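Local coordinates for protein endo-beta-1,4-glucanase (Bacillus licheniformis, PDB 2JEN) that hydrolyses the beta-1,4-linked glucan backbone of xyloglucan as a family 12 glycoside hydrolase, and probably has cellulase activity as well, at residues W75-Y89 and E239-I253. The protein carries 1 engineered substitution. Sequence-based numbering, arbitrary orientation.
With GLC (alpha-D-glucopyranose), chain C; GLC (alpha-D-glucopyranose), chain B; XYS (alpha-D-xylopyranose), chain D; GLC (alpha-D-glucopyranose), chain E.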
ATOM      1  N   TRP A  75       3.069  16.688   6.169  1.00  8.14           N
ATOM      2  CA  TRP A  75       3.272  15.749   5.072  1.00  8.48           C
ATOM      3  C   TRP A  75       4.419  14.807   5.405  1.00  8.90           C
ATOM      4  O   TRP A  75       5.232  15.108   6.253  1.00  9.43           O
ATOM      5  CB  TRP A  75       3.460  16.443   3.719  1.00  9.37           C
ATOM      6  CG  TRP A  75       4.438  17.588   3.720  1.00  8.97           C
ATOM      7  CD1 TRP A  75       5.784  17.524   3.492  1.00  9.57           C
ATOM      8  CD2 TRP A  75       4.129  18.980   3.884  1.00  9.40           C
ATOM      9  NE1 TRP A  75       6.330  18.775   3.578  1.00  9.44           N
ATOM     10  CE2 TRP A  75       5.339  19.697   3.781  1.00  9.89           C
ATOM     11  CE3 TRP A  75       2.948  19.698   4.112  1.00  8.81           C
ATOM     12  CZ2 TRP A  75       5.412  21.074   3.938  1.00 10.19           C
ATOM     13  CZ3 TRP A  75       3.029  21.067   4.277  1.00 10.17           C
ATOM     14  CH2 TRP A  75       4.256  21.739   4.182  1.00  9.70           C
ATOM     15  N   VAL A  76       4.418  13.664   4.733  1.00  9.36           N
ATOM     16  CA  VAL A  76       5.293  12.560   4.947  0.50  9.18           C
ATOM     17  C   VAL A  76       5.828  12.182   3.555  1.00  9.47           C
ATOM     18  O   VAL A  76       5.065  12.194   2.589  1.00 10.61           O
ATOM     19  CB  VAL A  76       4.450  11.437   5.573  0.50  9.16           C
ATOM     20  CG1 VAL A  76       5.354  10.314   6.057  0.50 10.86           C
ATOM     21  CG2 VAL A  76       3.530  12.024   6.722  0.50  9.98           C
ATOM     22  N   TRP A  77       7.091  11.806   3.452  1.00  8.54           N
ATOM     23  CA  TRP A  77       7.679  11.556   2.146  1.00  8.75           C
ATOM     24  C   TRP A  77       8.766  10.490   2.160  1.00  8.84           C
ATOM     25  O   TRP A  77       9.381  10.185   3.204  1.00  9.21           O
ATOM     26  CB  TRP A  77       8.307  12.842   1.580  1.00  9.56           C
ATOM     27  CG  TRP A  77       9.520  13.385   2.306  1.00  9.93           C
ATOM     28  CD1 TRP A  77      10.814  13.023   2.128  1.00  9.63           C
ATOM     29  CD2 TRP A  77       9.539  14.412   3.313  1.00  9.66           C
ATOM     30  NE1 TRP A  77      11.637  13.761   2.962  1.00  9.90           N
ATOM     31  CE2 TRP A  77      10.875  14.625   3.686  1.00  9.68           C
ATOM     32  CE3 TRP A  77       8.552  15.175   3.930  1.00 10.42           C
ATOM     33  CZ2 TRP A  77      11.246  15.596   4.613  1.00 10.52           C
ATOM     34  CZ3 TRP A  77       8.929  16.131   4.880  1.00 10.94           C
ATOM     35  CH2 TRP A  77      10.265  16.336   5.176  1.00 10.73           C
ATOM     36  N   ASN A  78       9.006   9.963   0.972  1.00  8.94           N
ATOM     37  CA  ASN A  78      10.128   9.110   0.692  1.00  8.53           C
ATOM     38  C   ASN A  78      10.588   9.311  -0.734  1.00  8.91           C
ATOM     39  O   ASN A  78       9.828   9.042  -1.663  1.00  9.35           O
ATOM     40  CB  ASN A  78       9.711   7.641   0.851  1.00 10.10           C
ATOM     41  CG  ASN A  78      10.785   6.679   0.486  1.00 11.56           C
ATOM     42  OD1 ASN A  78      11.937   6.863   0.832  1.00 13.68           O
ATOM     43  ND2 ASN A  78      10.427   5.656  -0.260  1.00 15.83           N
ATOM     44  N   TRP A  79      11.802   9.865  -0.895  1.00  8.73           N
ATOM     45  CA  TRP A  79      12.358  10.318  -2.179  1.00  8.47           C
ATOM     46  C   TRP A  79      13.759   9.658  -2.318  1.00  8.59           C
ATOM     47  O   TRP A  79      14.790  10.283  -2.058  1.00  9.76           O
ATOM     48  CB  TRP A  79      12.451  11.837  -2.279  1.00  9.25           C
ATOM     49  CG  TRP A  79      11.111  12.424  -2.478  1.00  8.88           C
ATOM     50  CD1 TRP A  79      10.346  13.045  -1.556  1.00  8.87           C
ATOM     51  CD2 TRP A  79      10.340  12.388  -3.679  1.00  8.49           C
ATOM     52  NE1 TRP A  79       9.130  13.419  -2.104  1.00  9.22           N
ATOM     53  CE2 TRP A  79       9.103  12.986  -3.403  1.00  9.02           C
ATOM     54  CE3 TRP A  79      10.572  11.898  -4.955  1.00  9.04           C
ATOM     55  CZ2 TRP A  79       8.129  13.131  -4.372  1.00  9.69           C
ATOM     56  CZ3 TRP A  79       9.610  12.058  -5.921  1.00 10.13           C
ATOM     57  CH2 TRP A  79       8.390  12.653  -5.615  1.00  9.30           C
ATOM     58  N   PRO A  80      13.820   8.365  -2.679  0.50  8.31           N
ATOM     59  CA  PRO A  80      15.142   7.741  -2.749  0.50  8.77           C
ATOM     60  C   PRO A  80      15.978   8.180  -3.950  0.50  9.74           C
ATOM     61  O   PRO A  80      15.822   7.679  -5.055  0.50 11.16           O
ATOM     62  CB  PRO A  80      14.835   6.235  -2.776  0.50  9.07           C
ATOM     63  CG  PRO A  80      13.419   6.105  -2.393  0.50  7.47           C
ATOM     64  CD  PRO A  80      12.766   7.364  -2.875  0.50  8.42           C
ATOM     65  N   SER A  81      16.887   9.117  -3.717  1.00 11.34           N
ATOM     66  CA  SER A  81      17.750   9.663  -4.762  1.00 11.81           C
ATOM     67  C   SER A  81      18.909  10.442  -4.127  1.00 12.75           C
ATOM     68  O   SER A  81      18.730  11.092  -3.097  1.00 14.23           O
ATOM     69  CB  SER A  81      16.962  10.657  -5.615  1.00 12.41           C
ATOM     70  OG  SER A  81      17.797  11.231  -6.658  1.00 12.56           O
ATOM     71  N   ASN A  82      20.055  10.401  -4.789  1.00 11.73           N
ATOM     72  CA  ASN A  82      21.234  11.150  -4.371  1.00 11.56           C
ATOM     73  C   ASN A  82      21.443  12.457  -5.122  1.00 11.42           C
ATOM     74  O   ASN A  82      22.403  13.182  -4.816  1.00 13.16           O
ATOM     75  CB  ASN A  82      22.496  10.295  -4.467  1.00 11.64           C
ATOM     76  CG  ASN A  82      22.823   9.883  -5.886  1.00 12.23           C
ATOM     77  OD1 ASN A  82      22.736  10.709  -6.816  1.00 15.68           O
ATOM     78  ND2 ASN A  82      23.220   8.623  -6.084  1.00 10.58           N
ATOM     79  N   THR A  83      20.573  12.792  -6.078  1.00 11.44           N
ATOM     80  CA  THR A  83      20.879  13.872  -6.963  1.00 11.62           C
ATOM     81  C   THR A  83      20.465  15.223  -6.409  1.00 11.46           C
ATOM     82  O   THR A  83      19.675  15.328  -5.481  1.00 12.06           O
ATOM     83  CB  THR A  83      20.318  13.695  -8.362  1.00 11.79           C
ATOM     84  OG1 THR A  83      18.899  13.830  -8.273  1.00 12.53           O
ATOM     85  CG2 THR A  83      20.731  12.354  -9.010  1.00 13.67           C
ATOM     86  N   SER A  84      21.044  16.270  -6.997  1.00 13.61           N
ATOM     87  CA  SER A  84      20.877  17.646  -6.540  1.00 14.14           C
ATOM     88  C   SER A  84      19.650  18.350  -7.134  1.00 14.93           C
ATOM     89  O   SER A  84      19.444  19.532  -6.930  1.00 16.79           O
ATOM     90  CB  SER A  84      22.142  18.444  -6.890  0.50 15.61           C
ATOM     91  OG  SER A  84      22.225  18.577  -8.288  0.50 18.01           O
ATOM     92  N   THR A  85      18.789  17.615  -7.820  1.00 14.59           N
ATOM     93  CA  THR A  85      17.573  18.172  -8.342  1.00 14.59           C
ATOM     94  C   THR A  85      16.481  18.154  -7.271  1.00 12.48           C
ATOM     95  O   THR A  85      16.356  17.212  -6.517  1.00 12.42           O
ATOM     96  CB  THR A  85      17.112  17.410  -9.557  1.00 15.77           C
ATOM     97  OG1 THR A  85      16.785  16.116  -9.163  1.00 18.47           O
ATOM     98  CG2 THR A  85      18.152  17.311 -10.665  1.00 19.16           C
ATOM     99  N   VAL A  86      15.667  19.191  -7.221  1.00 11.30           N
ATOM    100  CA  VAL A  86      14.498  19.188  -6.355  1.00 10.82           C
ATOM    101  C   VAL A  86      13.467  18.201  -6.910  1.00 10.17           C
ATOM    102  O   VAL A  86      13.087  18.317  -8.072  1.00 11.09           O
ATOM    103  CB  VAL A  86      13.879  20.599  -6.254  1.00 10.30           C
ATOM    104  CG1 VAL A  86      12.571  20.554  -5.454  1.00 11.35           C
ATOM    105  CG2 VAL A  86      14.855  21.586  -5.611  1.00 12.37           C
ATOM    106  N   LYS A  87      13.080  17.205  -6.098  1.00  9.22           N
ATOM    107  CA  LYS A  87      12.088  16.237  -6.533  1.00  9.16           C
ATOM    108  C   LYS A  87      10.663  16.713  -6.315  1.00  9.66           C
ATOM    109  O   LYS A  87       9.766  16.380  -7.094  1.00  9.82           O
ATOM    110  CB  LYS A  87      12.257  14.901  -5.823  1.00  9.78           C
ATOM    111  CG  LYS A  87      13.685  14.306  -5.903  1.00  9.60           C
ATOM    112  CD  LYS A  87      14.274  14.309  -7.298  1.00 10.40           C
ATOM    113  CE  LYS A  87      15.666  13.643  -7.373  1.00 10.79           C
ATOM    114  NZ  LYS A  87      16.708  14.419  -6.597  1.00 10.95           N
ATOM    115  N   ALA A  88      10.465  17.464  -5.236  1.00  9.32           N
ATOM    116  CA  ALA A  88       9.125  17.787  -4.771  1.00  8.31           C
ATOM    117  C   ALA A  88       9.181  18.998  -3.852  1.00  9.06           C
ATOM    118  O   ALA A  88      10.238  19.275  -3.251  1.00  9.76           O
ATOM    119  CB  ALA A  88       8.534  16.565  -4.010  1.00 10.39           C
ATOM    120  N   TYR A  89       8.042  19.696  -3.736  1.00  8.82           N
ATOM    121  CA  TYR A  89       7.885  20.792  -2.793  1.00  8.71           C
ATOM    122  C   TYR A  89       6.490  20.680  -2.175  1.00  8.32           C
ATOM    123  O   TYR A  89       5.626  21.538  -2.392  1.00  9.04           O
ATOM    124  CB  TYR A  89       8.079  22.121  -3.504  1.00  9.16           C
ATOM    125  CG  TYR A  89       7.975  23.380  -2.642  1.00 10.01           C
ATOM    126  CD1 TYR A  89       8.794  23.584  -1.527  1.00 10.11           C
ATOM    127  CD2 TYR A  89       7.038  24.358  -2.912  1.00  9.15           C
ATOM    128  CE1 TYR A  89       8.746  24.755  -0.779  1.00 10.24           C
ATOM    129  CE2 TYR A  89       6.966  25.525  -2.166  1.00 10.27           C
ATOM    130  CZ  TYR A  89       7.771  25.683  -1.057  1.00  9.14           C
ATOM    131  OH  TYR A  89       7.702  26.864  -0.360  1.00 10.52           O
ATOM    132  N   GLU A 239       3.957  30.741  -0.165  1.00 10.39           N
ATOM    133  CA  GLU A 239       3.909  29.300   0.053  1.00 10.38           C
ATOM    134  C   GLU A 239       4.937  28.930   1.101  1.00 10.30           C
ATOM    135  O   GLU A 239       5.956  29.626   1.239  1.00 10.81           O
ATOM    136  CB  GLU A 239       4.211  28.536  -1.247  1.00 10.45           C
ATOM    137  CG  GLU A 239       3.481  29.069  -2.443  1.00 10.68           C
ATOM    138  CD  GLU A 239       3.637  28.293  -3.721  1.00 11.30           C
ATOM    139  OE1 GLU A 239       4.372  27.289  -3.756  1.00 11.57           O
ATOM    140  OE2 GLU A 239       3.009  28.724  -4.718  1.00 11.86           O
ATOM    141  N   PHE A 240       4.727  27.842   1.822  1.00 10.09           N
ATOM    142  CA  PHE A 240       5.724  27.329   2.754  1.00  9.76           C
ATOM    143  C   PHE A 240       5.768  25.829   2.594  1.00  9.42           C
ATOM    144  O   PHE A 240       4.726  25.165   2.633  1.00 10.17           O
ATOM    145  CB  PHE A 240       5.384  27.652   4.202  1.00 10.37           C
ATOM    146  CG  PHE A 240       6.376  27.090   5.187  1.00 11.02           C
ATOM    147  CD1 PHE A 240       6.136  25.897   5.815  1.00 12.54           C
ATOM    148  CD2 PHE A 240       7.574  27.742   5.439  1.00 10.94           C
ATOM    149  CE1 PHE A 240       7.076  25.359   6.685  1.00 13.28           C
ATOM    150  CE2 PHE A 240       8.510  27.212   6.279  1.00 13.35           C
ATOM    151  CZ  PHE A 240       8.255  26.026   6.925  1.00 13.55           C
ATOM    152  N   GLY A 241       6.967  25.281   2.419  1.00  9.27           N
ATOM    153  CA  GLY A 241       7.062  23.841   2.281  1.00  9.95           C
ATOM    154  C   GLY A 241       8.458  23.343   2.396  1.00  9.22           C
ATOM    155  O   GLY A 241       9.342  24.072   2.881  1.00 10.89           O
ATOM    156  N   THR A 242       8.656  22.075   2.047  1.00  8.57           N
ATOM    157  CA  THR A 242       9.969  21.452   2.109  1.00  9.07           C
ATOM    158  C   THR A 242      10.378  21.039   0.717  1.00  9.17           C
ATOM    159  O   THR A 242       9.791  20.133   0.152  1.00  9.93           O
ATOM    160  CB  THR A 242       9.986  20.247   3.051  1.00  9.13           C
ATOM    161  OG1 THR A 242       9.010  19.300   2.599  1.00  9.73           O
ATOM    162  CG2 THR A 242       9.666  20.590   4.501  1.00  9.82           C
ATOM    163  N   GLU A 243      11.427  21.634   0.153  1.00  9.49           N
ATOM    164  CA  GLU A 243      12.007  21.066  -1.070  1.00  9.54           C
ATOM    165  C   GLU A 243      12.774  19.848  -0.655  1.00  8.93           C
ATOM    166  O   GLU A 243      13.595  19.899   0.268  1.00 10.46           O
ATOM    167  CB  GLU A 243      12.958  22.025  -1.774  1.00 10.00           C
ATOM    168  CG  GLU A 243      12.302  23.286  -2.324  1.00 10.08           C
ATOM    169  CD  GLU A 243      13.243  24.139  -3.137  1.00 11.54           C
ATOM    170  OE1 GLU A 243      14.227  24.635  -2.591  1.00 12.89           O
ATOM    171  OE2 GLU A 243      12.996  24.309  -4.345  1.00 14.18           O
ATOM    172  N   VAL A 244      12.492  18.708  -1.296  1.00  9.14           N
ATOM    173  CA  VAL A 244      13.166  17.471  -0.979  1.00  8.51           C
ATOM    174  C   VAL A 244      13.991  17.045  -2.184  1.00  9.20           C
ATOM    175  O   VAL A 244      13.483  16.970  -3.310  1.00  9.97           O
ATOM    176  CB  VAL A 244      12.204  16.338  -0.601  1.00  9.42           C
ATOM    177  CG1 VAL A 244      13.043  15.074  -0.255  1.00 10.93           C
ATOM    178  CG2 VAL A 244      11.285  16.765   0.565  1.00 10.85           C
ATOM    179  N   PHE A 245      15.294  16.833  -1.947  1.00  9.49           N
ATOM    180  CA  PHE A 245      16.235  16.366  -2.918  1.00 10.05           C
ATOM    181  C   PHE A 245      16.372  14.846  -2.821  1.00  9.68           C
ATOM    182  O   PHE A 245      16.442  14.130  -3.825  1.00 10.30           O
ATOM    183  CB  PHE A 245      17.572  17.055  -2.707  1.00  9.97           C
ATOM    184  CG  PHE A 245      17.515  18.544  -2.819  1.00 10.69           C
ATOM    185  CD1 PHE A 245      17.114  19.317  -1.729  1.00 11.51           C
ATOM    186  CD2 PHE A 245      17.834  19.180  -3.998  1.00 11.82           C
ATOM    187  CE1 PHE A 245      17.044  20.711  -1.831  1.00 12.60           C
ATOM    188  CE2 PHE A 245      17.801  20.593  -4.079  1.00 13.50           C
ATOM    189  CZ  PHE A 245      17.407  21.339  -2.994  1.00 13.30           C
ATOM    190  N   GLY A 246      16.397  14.344  -1.597  1.00  9.59           N
ATOM    191  CA  GLY A 246      16.398  12.905  -1.366  1.00 10.22           C
ATOM    192  C   GLY A 246      16.191  12.592   0.087  1.00  9.47           C
ATOM    193  O   GLY A 246      16.442  13.449   0.946  1.00 10.54           O
ATOM    194  N   GLY A 247      15.768  11.375   0.378  1.00  9.98           N
ATOM    195  CA  GLY A 247      15.572  10.926   1.742  1.00 10.24           C
ATOM    196  C   GLY A 247      14.115  10.751   2.122  1.00  9.17           C
ATOM    197  O   GLY A 247      13.201  10.954   1.302  1.00 10.09           O
ATOM    198  N   THR A 248      13.910  10.398   3.386  1.00  9.52           N
ATOM    199  CA  THR A 248      12.601  10.091   3.891  1.00  9.90           C
ATOM    200  C   THR A 248      12.381  10.811   5.202  1.00 10.30           C
ATOM    201  O   THR A 248      13.304  10.983   5.995  1.00 11.41           O
ATOM    202  CB  THR A 248      12.478   8.574   4.208  0.50 11.61           C
ATOM    203  OG1 THR A 248      13.041   7.784   3.161  0.50 18.46           O
ATOM    204  CG2 THR A 248      11.051   8.181   4.422  0.50 11.57           C
ATOM    205  N   GLY A 249      11.140  11.205   5.461  1.00 10.08           N
ATOM    206  CA  GLY A 249      10.809  11.857   6.716  1.00 10.68           C
ATOM    207  C   GLY A 249       9.459  12.511   6.687  1.00  9.24           C
ATOM    208  O   GLY A 249       8.587  12.135   5.909  1.00  9.91           O
ATOM    209  N   GLN A 250       9.259  13.484   7.561  1.00  9.22           N
ATOM    210  CA  GLN A 250       8.014  14.164   7.668  1.00 10.21           C
ATOM    211  C   GLN A 250       8.199  15.522   8.304  1.00  9.47           C
ATOM    212  O   GLN A 250       9.199  15.767   9.016  1.00 10.17           O
ATOM    213  CB  GLN A 250       7.046  13.339   8.495  1.00 10.69           C
ATOM    214  CG  GLN A 250       7.383  13.244   9.963  1.00 12.05           C
ATOM    215  CD  GLN A 250       6.510  12.256  10.681  1.00 11.95           C
ATOM    216  OE1 GLN A 250       5.296  12.490  10.871  1.00 13.07           O
ATOM    217  NE2 GLN A 250       7.109  11.137  11.085  1.00 14.31           N
ATOM    218  N   ILE A 251       7.219  16.375   8.072  1.00  9.28           N
ATOM    219  CA  ILE A 251       7.058  17.626   8.777  1.00  9.44           C
ATOM    220  C   ILE A 251       5.705  17.643   9.447  1.00  9.56           C
ATOM    221  O   ILE A 251       4.728  17.077   8.934  1.00  9.42           O
ATOM    222  CB  ILE A 251       7.175  18.842   7.814  1.00  9.91           C
ATOM    223  CG1 ILE A 251       7.336  20.184   8.563  1.00 10.47           C
ATOM    224  CG2 ILE A 251       5.991  18.928   6.845  1.00 11.30           C
ATOM    225  CD1 ILE A 251       7.758  21.361   7.681  1.00 11.31           C
ATOM    226  N   ASN A 252       5.631  18.336  10.580  1.00  9.67           N
ATOM    227  CA  ASN A 252       4.377  18.674  11.197  1.00  9.06           C
ATOM    228  C   ASN A 252       4.398  20.158  11.468  1.00  9.77           C
ATOM    229  O   ASN A 252       5.425  20.701  11.921  1.00 11.20           O
ATOM    230  CB  ASN A 252       4.177  17.905  12.505  1.00 10.23           C
ATOM    231  CG  ASN A 252       2.937  18.320  13.211  1.00 11.13           C
ATOM    232  OD1 ASN A 252       1.798  17.750  12.990  1.00 13.59           O
ATOM    233  ND2 ASN A 252       3.085  19.308  14.030  1.00  8.43           N
ATOM    234  N   ILE A 253       3.312  20.825  11.146  1.00 10.02           N
ATOM    235  CA  ILE A 253       3.125  22.236  11.326  1.00 11.07           C
ATOM    236  C   ILE A 253       2.078  22.456  12.414  1.00 11.20           C
ATOM    237  O   ILE A 253       0.981  21.881  12.366  1.00 11.32           O
ATOM    238  CB  ILE A 253       2.694  22.900  10.025  1.00 10.85           C
ATOM    239  CG1 ILE A 253       3.836  22.775   9.005  1.00 13.37           C
ATOM    240  CG2 ILE A 253       2.270  24.352  10.257  1.00 12.70           C
ATOM    241  CD1 ILE A 253       3.449  23.158   7.601  1.00 15.08           C
TER
HETATM  242  C1  GLC C   2      18.352  24.483  -6.272  1.00 16.65           C
HETATM  243  C2  GLC C   2      17.741  25.210  -5.097  1.00 14.05           C
HETATM  244  C3  GLC C   2      16.233  25.163  -5.135  1.00 15.37           C
HETATM  245  C4  GLC C   2      15.673  25.534  -6.510  1.00 16.78           C
HETATM  246  C5  GLC C   2      16.450  24.765  -7.593  1.00 17.30           C
HETATM  247  C6  GLC C   2      16.009  25.210  -8.984  1.00 20.87           C
HETATM  248  O2  GLC C   2      18.172  24.594  -3.903  1.00 15.17           O
HETATM  249  O3  GLC C   2      15.735  26.066  -4.181  1.00 15.22           O
HETATM  250  O4  GLC C   2      14.271  25.272  -6.550  1.00 17.82           O
HETATM  251  O5  GLC C   2      17.826  25.042  -7.473  1.00 17.36           O
HETATM  252  O6  GLC C   2      16.487  24.266  -9.945  1.00 22.66           O
HETATM  253  C1  GLC B   1      12.472  27.771  -6.330  0.50 21.68           C
HETATM  254  C2  GLC B   1      12.293  27.599  -7.837  0.50 21.90           C
HETATM  255  C3  GLC B   1      10.826  27.432  -8.129  0.50 20.63           C
HETATM  256  C4  GLC B   1      10.332  26.172  -7.424  0.50 19.70           C
HETATM  257  C5  GLC B   1      10.594  26.412  -5.931  0.50 19.02           C
HETATM  258  C6  GLC B   1      10.007  25.340  -5.004  0.50 17.83           C
HETATM  259  O1  GLC B   1      13.803  28.001  -5.960  0.50 25.97           O
HETATM  260  O2  GLC B   1      12.701  28.692  -8.629  0.50 21.91           O
HETATM  261  O3  GLC B   1      10.725  27.462  -9.554  0.50 21.86           O
HETATM  262  O4  GLC B   1       8.943  26.009  -7.609  0.50 17.91           O
HETATM  263  O5  GLC B   1      11.991  26.572  -5.731  0.50 21.15           O
HETATM  264  O6  GLC B   1      10.448  24.045  -5.353  0.50 14.49           O
HETATM  265  C1  XYS D   4      22.433  21.707  -3.619  1.00 18.15           C
HETATM  266  C2  XYS D   4      23.751  21.071  -3.256  1.00 18.84           C
HETATM  267  C3  XYS D   4      23.653  19.567  -3.383  1.00 20.63           C
HETATM  268  C4  XYS D   4      22.484  19.077  -2.547  1.00 18.01           C
HETATM  269  C5  XYS D   4      21.243  19.829  -2.989  1.00 16.06           C
HETATM  270  O2  XYS D   4      24.795  21.582  -4.095  1.00 24.14           O
HETATM  271  O3  XYS D   4      24.865  18.943  -2.980  1.00 23.51           O
HETATM  272  O4  XYS D   4      22.282  17.699  -2.825  1.00 22.13           O
HETATM  273  O5  XYS D   4      21.391  21.237  -2.820  1.00 16.30           O
HETATM  274  C1  GLC E   1      23.237  23.532  -8.199  1.00 23.47           C
HETATM  275  C2  GLC E   1      22.277  24.363  -9.024  1.00 23.54           C
HETATM  276  C3  GLC E   1      21.220  25.042  -8.154  1.00 20.39           C
HETATM  277  C4  GLC E   1      20.567  24.031  -7.206  1.00 17.22           C
HETATM  278  C5  GLC E   1      21.653  23.288  -6.447  1.00 17.89           C
HETATM  279  C6  GLC E   1      21.072  22.194  -5.541  1.00 17.36           C
HETATM  280  O1  GLC E   1      24.015  22.732  -9.073  1.00 25.90           O
HETATM  281  O2  GLC E   1      23.005  25.398  -9.668  1.00 26.78           O
HETATM  282  O3  GLC E   1      20.234  25.664  -8.945  1.00 23.29           O
HETATM  283  O4  GLC E   1      19.778  24.710  -6.240  1.00 16.56           O
HETATM  284  O5  GLC E   1      22.504  22.637  -7.383  1.00 21.25           O
HETATM  285  O6  GLC E   1      22.168  21.466  -4.994  1.00 17.93           O
HETATM  286  O   HOH W   1      14.517  14.012   2.977  1.00 10.64           O
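W77 lays its indole across the backbone of G249 and Q250, with G249 O 3.5 Å above one face, while V244 CG2 covers the opposite face, 3.8 Å from the centroid of the five-membered ring in a CH-pi contact. A chi1 of 67°, which sets CG between the backbone N and the carbonyl carbon, folds the ring back over strand 247-253, where G249 has no side chain to stand under it. In the ring plane, NE1 donates to a water that in turn donates to G246 O. Were W77 cut back to an alanine, a gap would probably open between V244 and the backbone of G249, and the water would lose its indole donor. W75, on the same face of the sheet, takes I251 CG2 over its five-membered ring, at 3.3 Å from the centroid, and its NE1 donates a hydrogen bond to T242 OG1 (2.9 Å), close to the ring plane. Both indoles lie in the core between the two sheets of the family 12 beta-sandwich (jelly roll): strand 75-79 pairs antiparallel with 247-253 in one sheet, and the chain turns a corner at F245 and G246 from the strand of the other sheet. On the far face from the indoles, T248 OG1 donates to N78 OD1 (2.7 Å). The loop after strand 75-79 is tied to the corner by K87, whose NZ donates in the carbonyl plane to a lone pair of F245 O (2.8 Å), with T83 OG1, T85 O and, longer, T85 OG1 sharing its remaining protons. Next to this tie, V86, E243 and F245 line the glycan-binding cleft: V86 CG2 meets F245 CE2 at 3.5 Å, xylose C5 lies over the F245 ring, and E243 OE1 accepts from glucose O3 (chain C) and OE2 from glucose O6 (chain B).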